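Local atomic coordinates of 361aa long hypothetical D-aminopeptidase (Pyrococcus horikoshii, PDB entry 2DRH), a protein that is of unestablished function but probably acts as an aminopeptidase of the S58 (DmpA-like) type. Residues H31-K36 against A172-S177; L134-S139 against L204-F209; A188-E193 against T315-E320; K227-R232 against A343-E348. All coordinates share one frame; numbering follows the deposited sequence.

Interaction 1 of 4, residues H31-K36 against A172-S177; sequences HVTLIK and AGTGMS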
loop_
_atom_site.group_PDB
_atom_site.type_symbol
_atom_site.label_atom_id
_atom_site.label_comp_id
_atom_site.label_asym_id
_atom_site.label_seq_id
_atom_site.Cartn_x
_atom_site.Cartn_y
_atom_site.Cartn_z
ATOM N N HIS A 31 -21.823 6.327 -24.462
ATOM C CA HIS A 31 -20.998 7.501 -24.759
ATOM C C HIS A 31 -21.790 8.783 -25.004
ATOM O O HIS A 31 -22.958 8.755 -25.385
ATOM C CB HIS A 31 -20.174 7.298 -26.036
ATOM C CG HIS A 31 -19.211 6.157 -25.990
ATOM N ND1 HIS A 31 -18.235 6.040 -25.026
ATOM C CD2 HIS A 31 -19.003 5.140 -26.860
ATOM C CE1 HIS A 31 -17.461 5.008 -25.308
ATOM N NE2 HIS A 31 -17.906 4.446 -26.417
ATOM N N VAL A 32 -21.105 9.903 -24.806
ATOM C CA VAL A 32 -21.632 11.231 -25.077
ATOM C C VAL A 32 -20.403 11.941 -25.634
ATOM O O VAL A 32 -19.386 12.084 -24.941
ATOM C CB VAL A 32 -22.153 11.939 -23.810
ATOM C CG1 VAL A 32 -22.372 13.432 -24.093
ATOM C CG2 VAL A 32 -23.471 11.307 -23.384
ATOM N N THR A 33 -20.492 12.344 -26.900
ATOM C CA THR A 33 -19.381 12.985 -27.599
ATOM C C THR A 33 -19.628 14.468 -27.810
ATOM O O THR A 33 -20.695 14.862 -28.266
ATOM C CB THR A 33 -19.149 12.305 -28.969
ATOM O OG1 THR A 33 -18.975 10.896 -28.769
ATOM C CG2 THR A 33 -17.904 12.870 -29.658
ATOM N N LEU A 34 -18.630 15.284 -27.479
ATOM C CA LEU A 34 -18.743 16.733 -27.606
ATOM C C LEU A 34 -17.686 17.329 -28.521
ATOM O O LEU A 34 -16.514 17.446 -28.150
ATOM C CB LEU A 34 -18.641 17.379 -26.226
ATOM C CG LEU A 34 -19.660 16.824 -25.240
ATOM C CD1 LEU A 34 -19.383 17.355 -23.840
ATOM C CD2 LEU A 34 -21.067 17.193 -25.724
ATOM N N ILE A 35 -18.117 17.710 -29.717
ATOM C CA ILE A 35 -17.235 18.298 -30.710
ATOM C C ILE A 35 -17.867 19.582 -31.230
ATOM O O ILE A 35 -19.007 19.577 -31.699
ATOM C CB ILE A 35 -17.008 17.323 -31.883
ATOM C CG1 ILE A 35 -16.454 15.997 -31.343
ATOM C CG2 ILE A 35 -16.054 17.946 -32.914
ATOM C CD1 ILE A 35 -16.054 14.996 -32.419
ATOM N N LYS A 36 -17.125 20.681 -31.142
ATOM C CA LYS A 36 -17.626 21.972 -31.597
ATOM C C LYS A 36 -16.510 23.003 -31.716
ATOM O O LYS A 36 -15.611 23.058 -30.882
ATOM C CB LYS A 36 -18.690 22.494 -30.620
ATOM C CG LYS A 36 -19.003 23.975 -30.774
ATOM C CD LYS A 36 -19.740 24.530 -29.561
ATOM C CE LYS A 36 -19.889 26.043 -29.663
ATOM N NZ LYS A 36 -18.569 26.736 -29.810
ATOM N N ALA A 172 -15.442 9.758 -23.679
ATOM C CA ALA A 172 -14.262 10.280 -23.005
ATOM C C ALA A 172 -13.035 10.248 -23.920
ATOM O O ALA A 172 -12.076 10.981 -23.704
ATOM C CB ALA A 172 -13.994 9.485 -21.732
ATOM N N GLY A 173 -13.070 9.409 -24.948
ATOM C CA GLY A 173 -11.933 9.326 -25.852
ATOM C C GLY A 173 -11.884 10.415 -26.911
ATOM O O GLY A 173 -10.853 10.627 -27.551
ATOM N N THR A 174 -12.997 11.116 -27.082
ATOM C CA THR A 174 -13.119 12.169 -28.086
ATOM C C THR A 174 -11.855 12.976 -28.419
ATOM O O THR A 174 -11.418 12.974 -29.565
ATOM C CB THR A 174 -14.262 13.141 -27.714
ATOM O OG1 THR A 174 -15.501 12.413 -27.662
ATOM C CG2 THR A 174 -14.381 14.257 -28.749
ATOM N N GLY A 175 -11.259 13.653 -27.438
ATOM C CA GLY A 175 -10.076 14.450 -27.741
ATOM C C GLY A 175 -8.732 13.958 -27.231
ATOM O O GLY A 175 -7.814 14.762 -27.053
ATOM N N MET A 176 -8.599 12.649 -27.016
ATOM C CA MET A 176 -7.355 12.061 -26.511
ATOM C C MET A 176 -6.277 11.787 -27.569
ATOM O O MET A 176 -6.565 11.668 -28.764
ATOM C CB MET A 176 -7.663 10.757 -25.769
ATOM C CG MET A 176 -8.584 10.916 -24.561
ATOM S SD MET A 176 -7.932 12.000 -23.255
ATOM C CE MET A 176 -9.439 12.731 -22.628
ATOM N N SER A 177 -5.034 11.686 -27.107
ATOM C CA SER A 177 -3.881 11.430 -27.964
ATOM C C SER A 177 -3.101 10.229 -27.441
ATOM O O SER A 177 -2.902 10.096 -26.238
ATOM C CB SER A 177 -2.942 12.645 -27.973
ATOM O OG SER A 177 -3.613 13.810 -28.392
#
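Thr33, in the middle of strand 28-36, meets Thr174 where their CA atoms are 6.3 Å apart, the nearest pair of CA atoms across the two segments. The methyl carbon Thr33 CG2 lies against the hydroxyl of Thr174, with Thr33 CG2 to Thr174 OG1 at 3.2 Å. That hydroxyl is hydrogen-bonded to the carbonyl of Gly171, while Thr33 OG1 bonds to the amide of the same Gly171; the two polar ends therefore pair with the chain just before 172-177 rather than with each other. With chi1 at -54° the Thr33 methyl is anti to the backbone N and turned to Thr174, the hydroxyl beside that N. One residue on, Leu34 contributes its carbonyl O, 3.9 Å from Thr174 CG2, and its side chain packs on strand 48-56. Ile35 follows, its CG1 lying 3.7 Å from Thr174 CG2. Thr174 thus sits under the strand from Thr33 to Ile35, its hydroxyl at one end and its methyl at the other. It occupies the second position of a type I beta turn from Gly173 to Met176, closed by Met176 N to Gly173 O at 3.1 Å: a turn laid against an outermost strand, within this chain, of a four-stranded mixed sheet.

Interaction 2 of 4, residues L134-S139 against L204-F209; sequences LECNDS and LVLSNF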
loop_
_atom_site.group_PDB
_atom_site.type_symbol
_atom_site.label_atom_id
_atom_site.label_comp_id
_atom_site.label_asym_id
_atom_site.label_seq_id
_atom_site.Cartn_x
_atom_site.Cartn_y
_atom_site.Cartn_z
ATOM N N LEU A 134 -12.888 8.413 -13.231
ATOM C CA LEU A 134 -11.481 8.403 -13.625
ATOM C C LEU A 134 -11.296 9.296 -14.852
ATOM O O LEU A 134 -12.272 9.669 -15.505
ATOM C CB LEU A 134 -11.004 6.977 -13.901
ATOM C CG LEU A 134 -10.924 6.120 -12.631
ATOM C CD1 LEU A 134 -12.205 5.308 -12.490
ATOM C CD2 LEU A 134 -9.716 5.199 -12.692
ATOM N N GLU A 135 -10.053 9.636 -15.177
ATOM C CA GLU A 135 -9.849 10.547 -16.285
ATOM C C GLU A 135 -8.507 10.544 -16.983
ATOM O O GLU A 135 -7.552 9.905 -16.548
ATOM C CB GLU A 135 -10.102 11.968 -15.793
ATOM C CG GLU A 135 -9.334 12.319 -14.511
ATOM C CD GLU A 135 -7.821 12.166 -14.645
ATOM O OE1 GLU A 135 -7.235 12.734 -15.588
ATOM O OE2 GLU A 135 -7.218 11.476 -13.799
ATOM N N CYS A 136 -8.468 11.314 -18.069
ATOM C CA CYS A 136 -7.276 11.535 -18.879
ATOM C C CYS A 136 -7.323 13.007 -19.334
ATOM O O CYS A 136 -8.399 13.595 -19.447
ATOM C CB CYS A 136 -7.251 10.573 -20.067
ATOM S SG CYS A 136 -6.744 8.883 -19.600
ATOM N N ASN A 137 -6.161 13.608 -19.571
ATOM C CA ASN A 137 -6.087 15.018 -19.968
ATOM C C ASN A 137 -6.158 15.176 -21.495
ATOM O O ASN A 137 -5.259 14.732 -22.201
ATOM C CB ASN A 137 -4.767 15.606 -19.442
ATOM C CG ASN A 137 -4.700 17.116 -19.561
ATOM O OD1 ASN A 137 -5.302 17.711 -20.448
ATOM N ND2 ASN A 137 -3.952 17.739 -18.668
ATOM N N ASP A 138 -7.217 15.800 -22.007
ATOM C CA ASP A 138 -7.342 15.990 -23.454
ATOM C C ASP A 138 -6.967 17.405 -23.906
ATOM O O ASP A 138 -7.309 17.825 -25.010
ATOM C CB ASP A 138 -8.770 15.662 -23.924
ATOM C CG ASP A 138 -9.843 16.295 -23.045
ATOM O OD1 ASP A 138 -9.529 17.263 -22.322
ATOM O OD2 ASP A 138 -11.005 15.824 -23.086
ATOM N N SER A 139 -6.234 18.126 -23.063
ATOM C CA SER A 139 -5.848 19.502 -23.373
ATOM C C SER A 139 -5.215 19.754 -24.739
ATOM O O SER A 139 -5.406 20.823 -25.318
ATOM C CB SER A 139 -4.916 20.041 -22.288
ATOM O OG SER A 139 -3.698 19.335 -22.299
ATOM N N LEU A 204 -11.781 -2.410 -21.520
ATOM C CA LEU A 204 -12.102 -1.156 -22.174
ATOM C C LEU A 204 -11.022 -0.181 -21.711
ATOM O O LEU A 204 -10.778 -0.026 -20.510
ATOM C CB LEU A 204 -13.487 -0.656 -21.759
ATOM C CG LEU A 204 -13.897 0.690 -22.376
ATOM C CD1 LEU A 204 -15.397 0.832 -22.334
ATOM C CD2 LEU A 204 -13.234 1.855 -21.627
ATOM N N VAL A 205 -10.362 0.469 -22.657
ATOM C CA VAL A 205 -9.318 1.404 -22.290
ATOM C C VAL A 205 -9.550 2.784 -22.870
ATOM O O VAL A 205 -10.192 2.940 -23.905
ATOM C CB VAL A 205 -7.929 0.915 -22.762
ATOM C CG1 VAL A 205 -7.649 -0.488 -22.219
ATOM C CG2 VAL A 205 -7.863 0.938 -24.286
ATOM N N LEU A 206 -9.019 3.781 -22.175
ATOM C CA LEU A 206 -9.088 5.175 -22.594
ATOM C C LEU A 206 -7.609 5.488 -22.726
ATOM O O LEU A 206 -6.933 5.714 -21.727
ATOM C CB LEU A 206 -9.729 6.042 -21.501
ATOM C CG LEU A 206 -9.748 7.559 -21.740
ATOM C CD1 LEU A 206 -10.476 7.860 -23.034
ATOM C CD2 LEU A 206 -10.414 8.270 -20.569
ATOM N N SER A 207 -7.105 5.458 -23.957
ATOM C CA SER A 207 -5.690 5.686 -24.209
ATOM C C SER A 207 -5.356 7.144 -24.442
ATOM O O SER A 207 -6.006 7.821 -25.235
ATOM C CB SER A 207 -5.237 4.865 -25.418
ATOM O OG SER A 207 -5.892 5.307 -26.597
ATOM N N ASN A 208 -4.317 7.617 -23.767
ATOM C CA ASN A 208 -3.905 9.007 -23.905
ATOM C C ASN A 208 -2.453 9.143 -23.472
ATOM O O ASN A 208 -2.096 10.075 -22.749
ATOM C CB ASN A 208 -4.803 9.899 -23.039
ATOM C CG ASN A 208 -4.515 11.378 -23.229
ATOM O OD1 ASN A 208 -4.642 11.914 -24.335
ATOM N ND2 ASN A 208 -4.122 12.044 -22.150
ATOM N N PHE A 209 -1.616 8.218 -23.933
ATOM C CA PHE A 209 -0.201 8.201 -23.558
ATOM C C PHE A 209 0.736 7.856 -24.704
ATOM O O PHE A 209 0.316 7.620 -25.841
ATOM C CB PHE A 209 0.033 7.150 -22.472
ATOM C CG PHE A 209 -0.090 5.731 -22.980
ATOM C CD1 PHE A 209 -1.344 5.150 -23.180
ATOM C CD2 PHE A 209 1.045 4.996 -23.315
ATOM C CE1 PHE A 209 -1.465 3.849 -23.714
ATOM C CE2 PHE A 209 0.938 3.698 -23.848
ATOM C CZ PHE A 209 -0.319 3.128 -24.046
#
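Cys136 and Leu206 make the apolar part of the contact, Cys136 SG lying 3.8 Å from the methyl Leu206 CD2. The same sulfur is 3.8 Å from Leu206 O, and the Cys136 CB to Asn208 CB distance of 3.9 Å carries the packing two residues further, to Asn208. Leu206 has CG anti to its backbone N (chi1 174°), which directs its branched end to the cysteine. Cys136 ends strand 132-136 and Leu206 is next to last in strand 198-207, with Asn208 just beyond. The strands belong to two different mixed sheets, and the contact joins them largely through side chains, with two backbone carbonyls taking part; Ile241 of the neighbouring strand 240-246 also packs on Cys136. The polar link is a single weak hydrogen bond from Asn208 ND2 to Asn137 O, 2.9 Å long but bent to 129° at the hydrogen. The other end of that amide, Asn208 OD1, probably accepts from the backbone N of Ser177, which would anchor the group from its second side-chain atom. Local bonding shapes the loop beyond Cys136: Asn137 OD1 takes the amide N of Ser139 at 2.8 Å and 156°, forming an Asx turn. Asn137 also packs against Ser128 of a second subunit.

Interaction 3 of 4, residues A188-E193 against T315-E320; sequences ASRIVE and TAEAVE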
loop_
_atom_site.group_PDB
_atom_site.type_symbol
_atom_site.label_atom_id
_atom_site.label_comp_id
_atom_site.label_asym_id
_atom_site.label_seq_id
_atom_site.Cartn_x
_atom_site.Cartn_y
_atom_site.Cartn_z
ATOM N N ALA A 188 -11.666 -5.000 -26.061
ATOM C CA ALA A 188 -11.423 -6.360 -26.516
ATOM C C ALA A 188 -11.735 -7.313 -25.378
ATOM O O ALA A 188 -11.821 -6.897 -24.226
ATOM C CB ALA A 188 -9.966 -6.522 -26.959
ATOM N N SER A 189 -11.908 -8.589 -25.702
ATOM C CA SER A 189 -12.206 -9.588 -24.689
ATOM C C SER A 189 -11.509 -10.891 -25.030
ATOM O O SER A 189 -11.081 -11.099 -26.165
ATOM C CB SER A 189 -13.716 -9.832 -24.599
ATOM O OG SER A 189 -14.191 -10.468 -25.769
ATOM N N ARG A 190 -11.391 -11.762 -24.035
ATOM C CA ARG A 190 -10.754 -13.059 -24.215
ATOM C C ARG A 190 -11.524 -14.097 -23.424
ATOM O O ARG A 190 -12.081 -13.795 -22.369
ATOM C CB ARG A 190 -9.303 -13.020 -23.722
ATOM C CG ARG A 190 -8.359 -12.252 -24.628
ATOM C CD ARG A 190 -8.269 -12.899 -26.006
ATOM N NE ARG A 190 -7.247 -12.275 -26.842
ATOM C CZ ARG A 190 -7.391 -11.119 -27.482
ATOM N NH1 ARG A 190 -8.526 -10.435 -27.397
ATOM N NH2 ARG A 190 -6.390 -10.646 -28.214
ATOM N N ILE A 191 -11.557 -15.319 -23.946
ATOM C CA ILE A 191 -12.245 -16.428 -23.295
ATOM C C ILE A 191 -11.184 -17.378 -22.768
ATOM O O ILE A 191 -10.187 -17.619 -23.442
ATOM C CB ILE A 191 -13.133 -17.196 -24.298
ATOM C CG1 ILE A 191 -14.208 -16.265 -24.860
ATOM C CG2 ILE A 191 -13.762 -18.407 -23.625
ATOM C CD1 ILE A 191 -15.148 -15.712 -23.813
ATOM N N VAL A 192 -11.386 -17.910 -21.567
ATOM C CA VAL A 192 -10.426 -18.846 -20.982
ATOM C C VAL A 192 -11.156 -19.975 -20.261
ATOM O O VAL A 192 -12.195 -19.754 -19.629
ATOM C CB VAL A 192 -9.472 -18.142 -19.965
ATOM C CG1 VAL A 192 -8.928 -16.848 -20.567
ATOM C CG2 VAL A 192 -10.197 -17.857 -18.658
ATOM N N GLU A 193 -10.621 -21.187 -20.353
ATOM C CA GLU A 193 -11.250 -22.311 -19.676
ATOM C C GLU A 193 -10.420 -22.725 -18.475
ATOM O O GLU A 193 -9.234 -23.028 -18.604
ATOM C CB GLU A 193 -11.433 -23.504 -20.625
ATOM C CG GLU A 193 -12.170 -24.663 -19.963
ATOM C CD GLU A 193 -12.591 -25.748 -20.940
ATOM O OE1 GLU A 193 -13.491 -25.498 -21.772
ATOM O OE2 GLU A 193 -12.019 -26.854 -20.871
ATOM N N THR A 315 -6.042 -11.080 -19.188
ATOM C CA THR A 315 -6.171 -9.668 -18.850
ATOM C C THR A 315 -5.142 -8.867 -19.642
ATOM O O THR A 315 -5.487 -7.904 -20.324
ATOM C CB THR A 315 -5.933 -9.434 -17.339
ATOM O OG1 THR A 315 -6.935 -10.130 -16.588
ATOM C CG2 THR A 315 -5.993 -7.933 -17.001
ATOM N N ALA A 316 -3.879 -9.272 -19.547
ATOM C CA ALA A 316 -2.807 -8.595 -20.264
ATOM C C ALA A 316 -3.123 -8.574 -21.754
ATOM O O ALA A 316 -2.904 -7.571 -22.433
ATOM C CB ALA A 316 -1.469 -9.306 -20.015
ATOM N N GLU A 317 -3.642 -9.688 -22.264
ATOM C CA GLU A 317 -3.985 -9.771 -23.681
ATOM C C GLU A 317 -5.088 -8.795 -24.067
ATOM O O GLU A 317 -4.943 -8.030 -25.018
ATOM C CB GLU A 317 -4.425 -11.184 -24.049
ATOM C CG GLU A 317 -3.314 -12.079 -24.522
ATOM C CD GLU A 317 -3.799 -13.493 -24.799
ATOM O OE1 GLU A 317 -4.841 -13.654 -25.468
ATOM O OE2 GLU A 317 -3.132 -14.441 -24.353
ATOM N N ALA A 318 -6.193 -8.835 -23.332
ATOM C CA ALA A 318 -7.321 -7.953 -23.602
ATOM C C ALA A 318 -6.877 -6.489 -23.587
ATOM O O ALA A 318 -7.295 -5.704 -24.431
ATOM C CB ALA A 318 -8.413 -8.176 -22.571
ATOM N N VAL A 319 -6.038 -6.124 -22.622
ATOM C CA VAL A 319 -5.558 -4.746 -22.531
ATOM C C VAL A 319 -4.689 -4.379 -23.725
ATOM O O VAL A 319 -4.895 -3.343 -24.335
ATOM C CB VAL A 319 -4.755 -4.505 -21.226
ATOM C CG1 VAL A 319 -4.023 -3.140 -21.288
ATOM C CG2 VAL A 319 -5.702 -4.525 -20.032
ATOM N N GLU A 320 -3.731 -5.234 -24.071
ATOM C CA GLU A 320 -2.850 -4.939 -25.198
ATOM C C GLU A 320 -3.636 -4.703 -26.482
ATOM O O GLU A 320 -3.400 -3.715 -27.182
ATOM C CB GLU A 320 -1.830 -6.064 -25.418
ATOM C CG GLU A 320 -0.797 -5.746 -26.507
ATOM C CD GLU A 320 0.248 -6.843 -26.698
ATOM O OE1 GLU A 320 0.502 -7.614 -25.740
ATOM O OE2 GLU A 320 0.831 -6.921 -27.803
#
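Arg190 and Glu317 form the polar link between strand 184-193 and helix 309-328, whose segments run nearly antiparallel at 153° with their axes 7.0 Å apart at closest approach. Arg190 NE donates to Glu317 OE1 over 3.1 Å, a salt bridge whose hydrogen bond is weak because it is bent to 135°. The carboxylate oxygen lies at the guanidinium edge, near its plane, yet the two planar groups are turned 61° apart, and only NE pairs with Glu317. The rest of the guanidinium is occupied elsewhere. Arg190 NH1 donates to Ser189 O at 2.9 Å, an interaction that lies in the guanidinium plane although the donor stands well above the plane of the carbonyl. Arg190 NH2 is shared by the carboxylate of Glu321 and the carbonyl of Ile10. The bend of the arginine at chi2 folds its chain back toward its own strand. Glu317 is equally engaged: OE1 also accepts from the amide of Phe13, and OE2 from the amide of Val12. Beside this polar group the packing is of small side chains, each methyl against the other residue's carbonyl oxygen: Ala188 CB rests 3.8 Å from Ala318 O, and Ala318 CB lies 4.0 Å from Ala188 O. All four touching residues are buried. The chemistry implies that the carboxylates of Glu317 and Glu321 probably offset the cost of burying the arginine's charge, while both carboxylate oxygens of Glu317 also tie the N-terminal Val12-Phe13 backbone to the helix.

Interaction 4 of 4, residues K227-R232 against A343-E348; sequences KNWPGR and ALPKEE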
loop_
_atom_site.group_PDB
_atom_site.type_symbol
_atom_site.label_atom_id
_atom_site.label_comp_id
_atom_site.label_asym_id
_atom_site.label_seq_id
_atom_site.Cartn_x
_atom_site.Cartn_y
_atom_site.Cartn_z
ATOM N N LYS A 227 7.796 7.130 -37.701
ATOM C CA LYS A 227 8.397 8.316 -37.087
ATOM C C LYS A 227 7.902 9.631 -37.677
ATOM O O LYS A 227 7.387 10.498 -36.974
ATOM C CB LYS A 227 9.912 8.301 -37.278
ATOM C CG LYS A 227 10.700 7.409 -36.354
ATOM C CD LYS A 227 12.060 7.091 -36.973
ATOM C CE LYS A 227 12.758 8.346 -37.491
ATOM N NZ LYS A 227 12.922 9.375 -36.425
ATOM N N ASN A 228 8.076 9.762 -38.983
ATOM C CA ASN A 228 7.731 10.979 -39.705
ATOM C C ASN A 228 6.271 11.219 -40.079
ATOM O O ASN A 228 5.952 12.249 -40.683
ATOM C CB ASN A 228 8.610 11.060 -40.951
ATOM C CG ASN A 228 10.091 11.056 -40.611
ATOM O OD1 ASN A 228 10.896 10.413 -41.286
ATOM N ND2 ASN A 228 10.458 11.781 -39.558
ATOM N N TRP A 229 5.381 10.293 -39.736
ATOM C CA TRP A 229 3.974 10.499 -40.056
ATOM C C TRP A 229 3.546 11.774 -39.319
ATOM O O TRP A 229 3.874 11.963 -38.150
ATOM C CB TRP A 229 3.139 9.296 -39.609
ATOM C CG TRP A 229 1.772 9.270 -40.218
ATOM C CD1 TRP A 229 0.643 9.860 -39.727
ATOM C CD2 TRP A 229 1.405 8.675 -41.467
ATOM N NE1 TRP A 229 -0.408 9.669 -40.595
ATOM C CE2 TRP A 229 0.032 8.946 -41.672
ATOM C CE3 TRP A 229 2.103 7.940 -42.436
ATOM C CZ2 TRP A 229 -0.659 8.506 -42.811
ATOM C CZ3 TRP A 229 1.416 7.503 -43.571
ATOM C CH2 TRP A 229 0.048 7.789 -43.747
ATOM N N PRO A 230 2.815 12.672 -40.001
ATOM C CA PRO A 230 2.341 13.943 -39.434
ATOM C C PRO A 230 1.623 13.846 -38.086
ATOM O O PRO A 230 1.237 12.763 -37.648
ATOM C CB PRO A 230 1.416 14.486 -40.527
ATOM C CG PRO A 230 2.002 13.929 -41.772
ATOM C CD PRO A 230 2.316 12.506 -41.378
ATOM N N GLY A 231 1.451 14.997 -37.439
ATOM C CA GLY A 231 0.753 15.053 -36.168
ATOM C C GLY A 231 1.594 15.007 -34.906
ATOM O O GLY A 231 1.043 14.897 -33.812
ATOM N N ARG A 232 2.913 15.098 -35.037
ATOM C CA ARG A 232 3.780 15.047 -33.865
ATOM C C ARG A 232 3.780 16.346 -33.074
ATOM O O ARG A 232 3.583 17.425 -33.634
ATOM C CB ARG A 232 5.211 14.671 -34.274
ATOM C CG ARG A 232 5.307 13.275 -34.888
ATOM C CD ARG A 232 6.729 12.734 -34.902
ATOM N NE ARG A 232 7.314 12.682 -33.563
ATOM C CZ ARG A 232 8.356 11.925 -33.233
ATOM N NH1 ARG A 232 8.928 11.147 -34.144
ATOM N NH2 ARG A 232 8.839 11.956 -31.998
ATOM N N ALA A 343 -5.175 9.615 -37.417
ATOM C CA ALA A 343 -5.450 8.228 -37.088
ATOM C C ALA A 343 -4.333 7.361 -37.633
ATOM O O ALA A 343 -3.804 7.622 -38.714
ATOM C CB ALA A 343 -6.770 7.803 -37.693
ATOM N N LEU A 344 -3.967 6.333 -36.878
ATOM C CA LEU A 344 -2.921 5.409 -37.298
ATOM C C LEU A 344 -3.258 4.860 -38.687
ATOM O O LEU A 344 -4.303 4.241 -38.876
ATOM C CB LEU A 344 -2.835 4.258 -36.295
ATOM C CG LEU A 344 -1.748 3.200 -36.467
ATOM C CD1 LEU A 344 -0.377 3.808 -36.177
ATOM C CD2 LEU A 344 -2.036 2.047 -35.513
ATOM N N PRO A 345 -2.380 5.085 -39.680
ATOM C CA PRO A 345 -2.614 4.596 -41.048
ATOM C C PRO A 345 -2.645 3.066 -41.133
ATOM O O PRO A 345 -1.603 2.412 -41.134
ATOM C CB PRO A 345 -1.452 5.207 -41.830
ATOM C CG PRO A 345 -0.367 5.303 -40.798
ATOM C CD PRO A 345 -1.120 5.844 -39.610
ATOM N N LYS A 346 -3.851 2.511 -41.236
ATOM C CA LYS A 346 -4.050 1.062 -41.278
ATOM C C LYS A 346 -3.422 0.289 -42.439
ATOM O O LYS A 346 -2.943 -0.830 -42.245
ATOM C CB LYS A 346 -5.550 0.760 -41.175
ATOM C CG LYS A 346 -6.127 1.137 -39.809
ATOM C CD LYS A 346 -7.641 0.934 -39.713
ATOM C CE LYS A 346 -8.407 1.991 -40.496
ATOM N NZ LYS A 346 -8.131 3.380 -40.016
ATOM N N GLU A 347 -3.417 0.863 -43.641
ATOM C CA GLU A 347 -2.811 0.188 -44.788
ATOM C C GLU A 347 -1.295 0.217 -44.629
ATOM O O GLU A 347 -0.593 -0.695 -45.052
ATOM C CB GLU A 347 -3.205 0.871 -46.098
ATOM C CG GLU A 347 -4.657 0.672 -46.487
ATOM C CD GLU A 347 -5.045 -0.794 -46.566
ATOM O OE1 GLU A 347 -4.290 -1.584 -47.175
ATOM O OE2 GLU A 347 -6.112 -1.158 -46.027
ATOM N N GLU A 348 -0.801 1.285 -44.016
ATOM C CA GLU A 348 0.624 1.441 -43.769
ATOM C C GLU A 348 0.977 0.379 -42.730
ATOM O O GLU A 348 1.983 -0.329 -42.847
ATOM C CB GLU A 348 0.888 2.835 -43.206
ATOM C CG GLU A 348 2.313 3.311 -43.326
ATOM C CD GLU A 348 2.716 3.550 -44.759
ATOM O OE1 GLU A 348 1.954 4.225 -45.485
ATOM O OE2 GLU A 348 3.796 3.071 -45.161
HETATM O O HOH W 1 -3.300 9.526 -41.118
#
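Trp229 and Pro345 face each other with their CA atoms 8.9 Å apart, the closest such pair between an irregular loop and the turn that leads into helix 346-355, where Pro345 holds the N-cap position. The pyrrolidine ring lies over one face of the indole in a CH-pi contact: Pro345 CG is 3.6 Å from the centroid of the six-membered ring of Trp229 and only 5° off its normal. Pro345 CB lies over the same face, 3.5 Å from Trp229 CZ2. The tryptophan has its CG anti to the backbone N, with chi1 at -165°, which swings the indole toward the proline. Pro230 CD lies over the opposite face, 3.4 Å above the plane and offset toward the rim, so the indole is sandwiched between two prolines. The CH-pi contact joins the loop between helix 222-225 and strand 240-246 to the start of the C-terminal helix, at the surface of the chain. The indole nitrogen is satisfied by water: Trp229 NE1 donates to water 1 at 2.9 Å, at the ring edge and in its plane, and that water donates in turn to Ala343 O at 3.1 Å. Glu348 OE1 approaches Trp229 CZ3 obliquely at 3.8 Å, while its OE2 forms a salt bridge with Arg351.

In the fold
Interactions 1 and 2 are directly joined, their centres about 10 Å apart: Met176 CE packs 3.3 Å from Asp138 CB, beside the probable bond between Ser177 and Asn208. Their segments alternate along the chain. Interaction 3 sits about 20 Å from interaction 2, centre to centre; their nearest atoms are about 4 Å apart without touching, and the two share a sheet in which strands 184-193 and 198-207 are neighbours. It lies across the chain's centre from interaction 1, about 25 Å away between centres. Interaction 4 stands at the periphery, its centre about 20 Å from those of interactions 1 and 2 and about 27 Å from that of interaction 3; its nearest atoms come within about 7 Å of interaction 1.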